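Local coordinates for methanol--corrinoid protein co-methyltransferase (Methanosarcina barkeri, PDB 2I2X), which transfers the methyl group of methanol to the reduced cobalt of the corrinoid carried by its partner subunit MtaC, using zinc, in methanogenesis, at residues V101-K106 with A154-D159; A149-A154 with A207-T212. All coordinates share one frame; numbering follows the deposited sequence.

Interaction 1 of 2, residues V101-K106 with A154-D159; sequences VAHAQK and AENGAD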
loop_
_atom_site.group_PDB
_atom_site.type_symbol
_atom_site.label_atom_id
_atom_site.label_comp_id
_atom_site.label_asym_id
_atom_site.label_seq_id
_atom_site.Cartn_x
_atom_site.Cartn_y
_atom_site.Cartn_z
ATOM N N VAL A 101 -14.693 -12.113 -18.049
ATOM C CA VAL A 101 -13.723 -11.245 -17.403
ATOM C C VAL A 101 -12.372 -11.349 -18.132
ATOM O O VAL A 101 -11.741 -10.338 -18.440
ATOM C CB VAL A 101 -13.576 -11.552 -15.903
ATOM C CG1 VAL A 101 -12.418 -10.748 -15.299
ATOM C CG2 VAL A 101 -14.891 -11.282 -15.163
ATOM N N ALA A 102 -11.962 -12.571 -18.445
ATOM C CA ALA A 102 -10.692 -12.786 -19.135
ATOM C C ALA A 102 -10.692 -11.994 -20.419
ATOM O O ALA A 102 -9.703 -11.356 -20.768
ATOM C CB ALA A 102 -10.468 -14.275 -19.432
ATOM N N HIS A 103 -11.820 -12.020 -21.117
ATOM C CA HIS A 103 -11.888 -11.395 -22.426
ATOM C C HIS A 103 -11.853 -9.871 -22.311
ATOM O O HIS A 103 -11.182 -9.191 -23.082
ATOM C CB HIS A 103 -13.117 -11.884 -23.214
ATOM C CG HIS A 103 -13.093 -11.480 -24.651
ATOM N ND1 HIS A 103 -13.635 -10.290 -25.097
ATOM C CD2 HIS A 103 -12.554 -12.085 -25.740
ATOM C CE1 HIS A 103 -13.447 -10.193 -26.403
ATOM N NE2 HIS A 103 -12.788 -11.265 -26.816
ATOM N N ALA A 104 -12.571 -9.344 -21.336
ATOM C CA ALA A 104 -12.628 -7.921 -21.160
ATOM C C ALA A 104 -11.262 -7.374 -20.762
ATOM O O ALA A 104 -10.870 -6.308 -21.251
ATOM C CB ALA A 104 -13.676 -7.562 -20.140
ATOM N N GLN A 105 -10.543 -8.100 -19.890
ATOM C CA GLN A 105 -9.173 -7.719 -19.463
ATOM C C GLN A 105 -8.178 -7.732 -20.628
ATOM O O GLN A 105 -7.473 -6.740 -20.851
ATOM C CB GLN A 105 -8.672 -8.620 -18.338
ATOM C CG GLN A 105 -9.446 -8.511 -17.038
ATOM C CD GLN A 105 -8.701 -9.128 -15.860
ATOM O OE1 GLN A 105 -7.948 -8.440 -15.156
ATOM N NE2 GLN A 105 -8.926 -10.411 -15.618
ATOM N N LYS A 106 -8.139 -8.833 -21.387
ATOM C CA LYS A 106 -7.198 -8.961 -22.515
ATOM C C LYS A 106 -7.394 -7.893 -23.592
ATOM O O LYS A 106 -6.411 -7.436 -24.212
ATOM C CB LYS A 106 -7.246 -10.356 -23.164
ATOM C CG LYS A 106 -6.006 -10.671 -24.015
ATOM C CD LYS A 106 -4.749 -10.493 -23.115
ATOM C CE LYS A 106 -3.543 -11.152 -23.664
ATOM N NZ LYS A 106 -3.615 -12.655 -23.544
ATOM N N ALA A 154 -9.034 -20.012 -20.743
ATOM C CA ALA A 154 -7.880 -20.187 -21.617
ATOM C C ALA A 154 -8.242 -19.878 -23.052
ATOM O O ALA A 154 -7.391 -19.545 -23.845
ATOM C CB ALA A 154 -7.348 -21.580 -21.502
ATOM N N GLU A 155 -9.516 -19.988 -23.383
ATOM C CA GLU A 155 -9.962 -19.750 -24.740
ATOM C C GLU A 155 -10.310 -18.299 -24.953
ATOM O O GLU A 155 -10.538 -17.886 -26.085
ATOM C CB GLU A 155 -11.157 -20.646 -25.081
ATOM C CG GLU A 155 -10.706 -21.958 -25.714
ATOM C CD GLU A 155 -11.782 -23.057 -25.760
ATOM O OE1 GLU A 155 -12.997 -22.801 -25.538
ATOM O OE2 GLU A 155 -11.388 -24.205 -26.030
ATOM N N ASN A 156 -10.322 -17.522 -23.871
ATOM C CA ASN A 156 -10.850 -16.169 -23.898
ATOM C C ASN A 156 -9.922 -15.093 -23.369
ATOM O O ASN A 156 -10.379 -14.027 -22.977
ATOM C CB ASN A 156 -12.178 -16.149 -23.154
ATOM C CG ASN A 156 -13.306 -16.759 -23.976
ATOM O OD1 ASN A 156 -13.679 -17.924 -23.791
ATOM N ND2 ASN A 156 -13.840 -15.976 -24.908
ATOM N N GLY A 157 -8.624 -15.368 -23.346
ATOM C CA GLY A 157 -7.641 -14.342 -23.013
ATOM C C GLY A 157 -6.641 -14.628 -21.892
ATOM O O GLY A 157 -5.613 -13.934 -21.800
ATOM N N ALA A 158 -6.926 -15.628 -21.044
ATOM C CA ALA A 158 -5.958 -16.013 -20.022
ATOM C C ALA A 158 -4.737 -16.672 -20.649
ATOM O O ALA A 158 -4.860 -17.538 -21.508
ATOM C CB ALA A 158 -6.580 -16.881 -18.940
ATOM N N ASP A 159 -3.559 -16.205 -20.227
ATOM C CA ASP A 159 -2.273 -16.659 -20.736
ATOM C C ASP A 159 -1.680 -17.732 -19.817
ATOM O O ASP A 159 -1.080 -18.705 -20.282
ATOM C CB ASP A 159 -1.314 -15.470 -20.816
ATOM C CG ASP A 159 -1.758 -14.410 -21.819
ATOM O OD1 ASP A 159 -1.962 -13.249 -21.413
ATOM O OD2 ASP A 159 -1.896 -14.718 -23.022
#
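The carboxylate of Asp-159 grips Lys-106 NZ with both oxygens, each met from its syn side but about 24° out of the carboxylate plane, with NZ 2.7 Å from OD2 and 2.8 Å from OD1. At the other end of the contact, the exposed imidazole of His-103 and the side-chain amide of Asn-156 have planes 71° apart; Asn-156 O lies obliquely off the ring, nearest His-103 CB (3.5 Å). Asn-156 O also approaches Ala-102 CB to 3.6 Å, where a small residue lets helix 95-116 lie close to the turn that follows helix 143-155. Gly-157 suits this turn twice over: its phi is 126°, and any side chain would run into Ala-102 O and Lys-106 CB. Lys-106 lays its methylenes along this glycine, then bends at its second and last side-chain torsions, bringing NZ to Gly-157 O at 2.9 Å as well. A methionine in place of Lys-106 would probably leave the Asp-159 carboxylate without its counter-charge and Gly-157 O without this donor. Asp-159 OD1 also accepts the backbone N-H of Leu-122 in strand 119-126, so the ammonium probably offsets a negative charge fixed beside the sheet.

Interaction 2 of 2, residues A149-A154 with A207-T212; sequences AFEQCA and AKKTGT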
loop_
_atom_site.group_PDB
_atom_site.type_symbol
_atom_site.label_atom_id
_atom_site.label_comp_id
_atom_site.label_asym_id
_atom_site.label_seq_id
_atom_site.Cartn_x
_atom_site.Cartn_y
_atom_site.Cartn_z
ATOM N N ALA A 149 -13.874 -24.273 -16.328
ATOM C CA ALA A 149 -13.380 -22.963 -15.961
ATOM C C ALA A 149 -11.982 -22.721 -16.564
ATOM O O ALA A 149 -11.740 -21.662 -17.171
ATOM C CB ALA A 149 -13.400 -22.753 -14.454
ATOM N N PHE A 150 -11.092 -23.704 -16.433
ATOM C CA PHE A 150 -9.753 -23.558 -16.976
ATOM C C PHE A 150 -9.850 -23.393 -18.475
ATOM O O PHE A 150 -9.235 -22.506 -19.034
ATOM C CB PHE A 150 -8.838 -24.752 -16.661
ATOM C CG PHE A 150 -8.346 -24.801 -15.250
ATOM C CD1 PHE A 150 -7.231 -24.048 -14.851
ATOM C CD2 PHE A 150 -8.964 -25.641 -14.315
ATOM C CE1 PHE A 150 -6.760 -24.096 -13.541
ATOM C CE2 PHE A 150 -8.498 -25.696 -12.980
ATOM C CZ PHE A 150 -7.393 -24.908 -12.599
ATOM N N GLU A 151 -10.621 -24.222 -19.151
ATOM C CA GLU A 151 -10.527 -24.123 -20.595
ATOM C C GLU A 151 -11.249 -22.917 -21.218
ATOM O O GLU A 151 -10.813 -22.382 -22.234
ATOM C CB GLU A 151 -10.802 -25.457 -21.276
ATOM C CG GLU A 151 -12.037 -25.584 -22.065
ATOM C CD GLU A 151 -12.117 -26.989 -22.688
ATOM O OE1 GLU A 151 -11.523 -27.207 -23.781
ATOM O OE2 GLU A 151 -12.761 -27.866 -22.062
ATOM N N GLN A 152 -12.326 -22.473 -20.574
ATOM C CA GLN A 152 -13.057 -21.319 -21.045
ATOM C C GLN A 152 -12.226 -20.054 -20.893
ATOM O O GLN A 152 -12.192 -19.236 -21.818
ATOM C CB GLN A 152 -14.391 -21.181 -20.329
ATOM C CG GLN A 152 -15.422 -22.211 -20.748
ATOM C CD GLN A 152 -15.848 -22.009 -22.167
ATOM O OE1 GLN A 152 -16.234 -20.893 -22.554
ATOM N NE2 GLN A 152 -15.768 -23.079 -22.977
ATOM N N CYS A 153 -11.548 -19.908 -19.748
ATOM C CA CYS A 153 -10.671 -18.759 -19.508
ATOM C C CYS A 153 -9.496 -18.797 -20.450
ATOM O O CYS A 153 -9.028 -17.752 -20.930
ATOM C CB CYS A 153 -10.159 -18.748 -18.083
ATOM S SG CYS A 153 -11.458 -18.361 -16.921
ATOM N N ALA A 154 -9.034 -20.012 -20.743
ATOM C CA ALA A 154 -7.880 -20.187 -21.617
ATOM C C ALA A 154 -8.242 -19.878 -23.052
ATOM O O ALA A 154 -7.391 -19.545 -23.845
ATOM C CB ALA A 154 -7.348 -21.580 -21.502
ATOM N N ALA A 207 -4.110 -26.721 -21.292
ATOM C CA ALA A 207 -3.160 -25.695 -21.696
ATOM C C ALA A 207 -2.590 -25.999 -23.100
ATOM O O ALA A 207 -2.511 -25.123 -23.985
ATOM C CB ALA A 207 -2.035 -25.570 -20.649
ATOM N N LYS A 208 -2.204 -27.252 -23.293
ATOM C CA LYS A 208 -1.663 -27.681 -24.550
ATOM C C LYS A 208 -2.708 -27.468 -25.655
ATOM O O LYS A 208 -2.399 -26.882 -26.701
ATOM C CB LYS A 208 -1.220 -29.143 -24.440
ATOM C CG LYS A 208 -0.385 -29.655 -25.610
ATOM C CD LYS A 208 -0.412 -31.193 -25.633
ATOM C CE LYS A 208 0.147 -31.755 -26.932
ATOM N NZ LYS A 208 0.638 -33.154 -26.744
ATOM N N LYS A 209 -3.944 -27.901 -25.398
ATOM C CA LYS A 209 -5.016 -27.841 -26.398
ATOM C C LYS A 209 -5.348 -26.411 -26.806
ATOM O O LYS A 209 -5.629 -26.139 -27.973
ATOM C CB LYS A 209 -6.268 -28.554 -25.882
ATOM C CG LYS A 209 -7.426 -28.673 -26.884
ATOM C CD LYS A 209 -8.765 -28.891 -26.145
ATOM C CE LYS A 209 -9.977 -28.878 -27.100
ATOM N NZ LYS A 209 -11.278 -29.190 -26.372
ATOM N N THR A 210 -5.284 -25.499 -25.848
ATOM C CA THR A 210 -5.627 -24.093 -26.080
ATOM C C THR A 210 -4.424 -23.193 -26.359
ATOM O O THR A 210 -4.586 -22.004 -26.583
ATOM C CB THR A 210 -6.347 -23.528 -24.856
ATOM O OG1 THR A 210 -5.491 -23.677 -23.705
ATOM C CG2 THR A 210 -7.687 -24.267 -24.616
ATOM N N GLY A 211 -3.215 -23.746 -26.333
ATOM C CA GLY A 211 -2.000 -22.959 -26.592
ATOM C C GLY A 211 -1.677 -21.983 -25.470
ATOM O O GLY A 211 -1.040 -20.963 -25.711
ATOM N N THR A 212 -2.127 -22.272 -24.245
ATOM C CA THR A 212 -1.810 -21.426 -23.110
ATOM C C THR A 212 -0.772 -22.064 -22.176
ATOM O O THR A 212 -0.132 -23.067 -22.510
ATOM C CB THR A 212 -3.060 -21.031 -22.344
ATOM O OG1 THR A 212 -3.674 -22.212 -21.787
ATOM C CG2 THR A 212 -4.032 -20.267 -23.276
#
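Ala-154 and Thr-210 bring their CA atoms within 6.3 Å where two helices of the TIM barrel, 143-155 and 181-210, come together near their C-terminal ends. Helix 181-210 closes in a Schellman motif. Thr-212 N reaches back to Ala-207 O at 2.9 Å, and Gly-211 N to Lys-208 O at 3.3 Å. Gly-211 takes the positive phi of 70° that this reversal needs, a conformation a residue without a side chain adopts easily. The turn carries the chain toward strand 213-216 and sets Thr-212 beside the same neighbour as Thr-210.

That neighbour is the methyl group of Ala-154, which points toward the other segment and touches both threonines, with CB 3.6 Å from Thr-210 OG1 and 3.7 Å from Thr-212 OG1. Alanine suits this close approach because its side chain is a single methyl. Leu-161 of strand 160-163 also touches Ala-154 and Thr-212, tying the contact to the barrel wall. The methyl of Thr-212 adds its own contact, CG2 lying 3.5 Å from Ala-154 O.

Toward solvent, a salt bridge links the two helices. Lys-209, its chain stretched out beyond CG, brings NZ to within 3.3 Å of Glu-151 OE1 on the syn lone pair, a rather long bond between two side chains that cross obliquely. Long charged residues suit this outer margin, since they can reach across while their ends stay near water.

The threonine hydroxyls are served on their own side of the contact. With chi1 near +60° in both, each OG1 sits between its backbone N and carbonyl carbon, and Thr-212 OG1 donates to Thr-210 OG1 at 3.0 Å, while Thr-210 OG1 in turn bonds to the carbonyl oxygen of Ile-206.

The two contacts lie about 10 Å apart, centre to centre, and share Ala-154 and helix 143-155. Their segments alternate along the chain: 101-106, 149-154, 154-159, 207-212. Interaction 1 joins that helix's exit to helix 95-116, and interaction 2 joins its last turns to helix 181-210, so three outer helices of the TIM barrel, 95-116, 143-155 and 181-210, are linked side by side. The contacts also touch directly: Ala-158 N probably bonds to Cys-153 O, 3.0 Å away, and Ala-158 O packs on Thr-212 CG2. Both involve turns leading into neighbouring parallel strands, 160-163 and 213-216, away from the metal and corrinoid sites, at the barrel end where these strands begin.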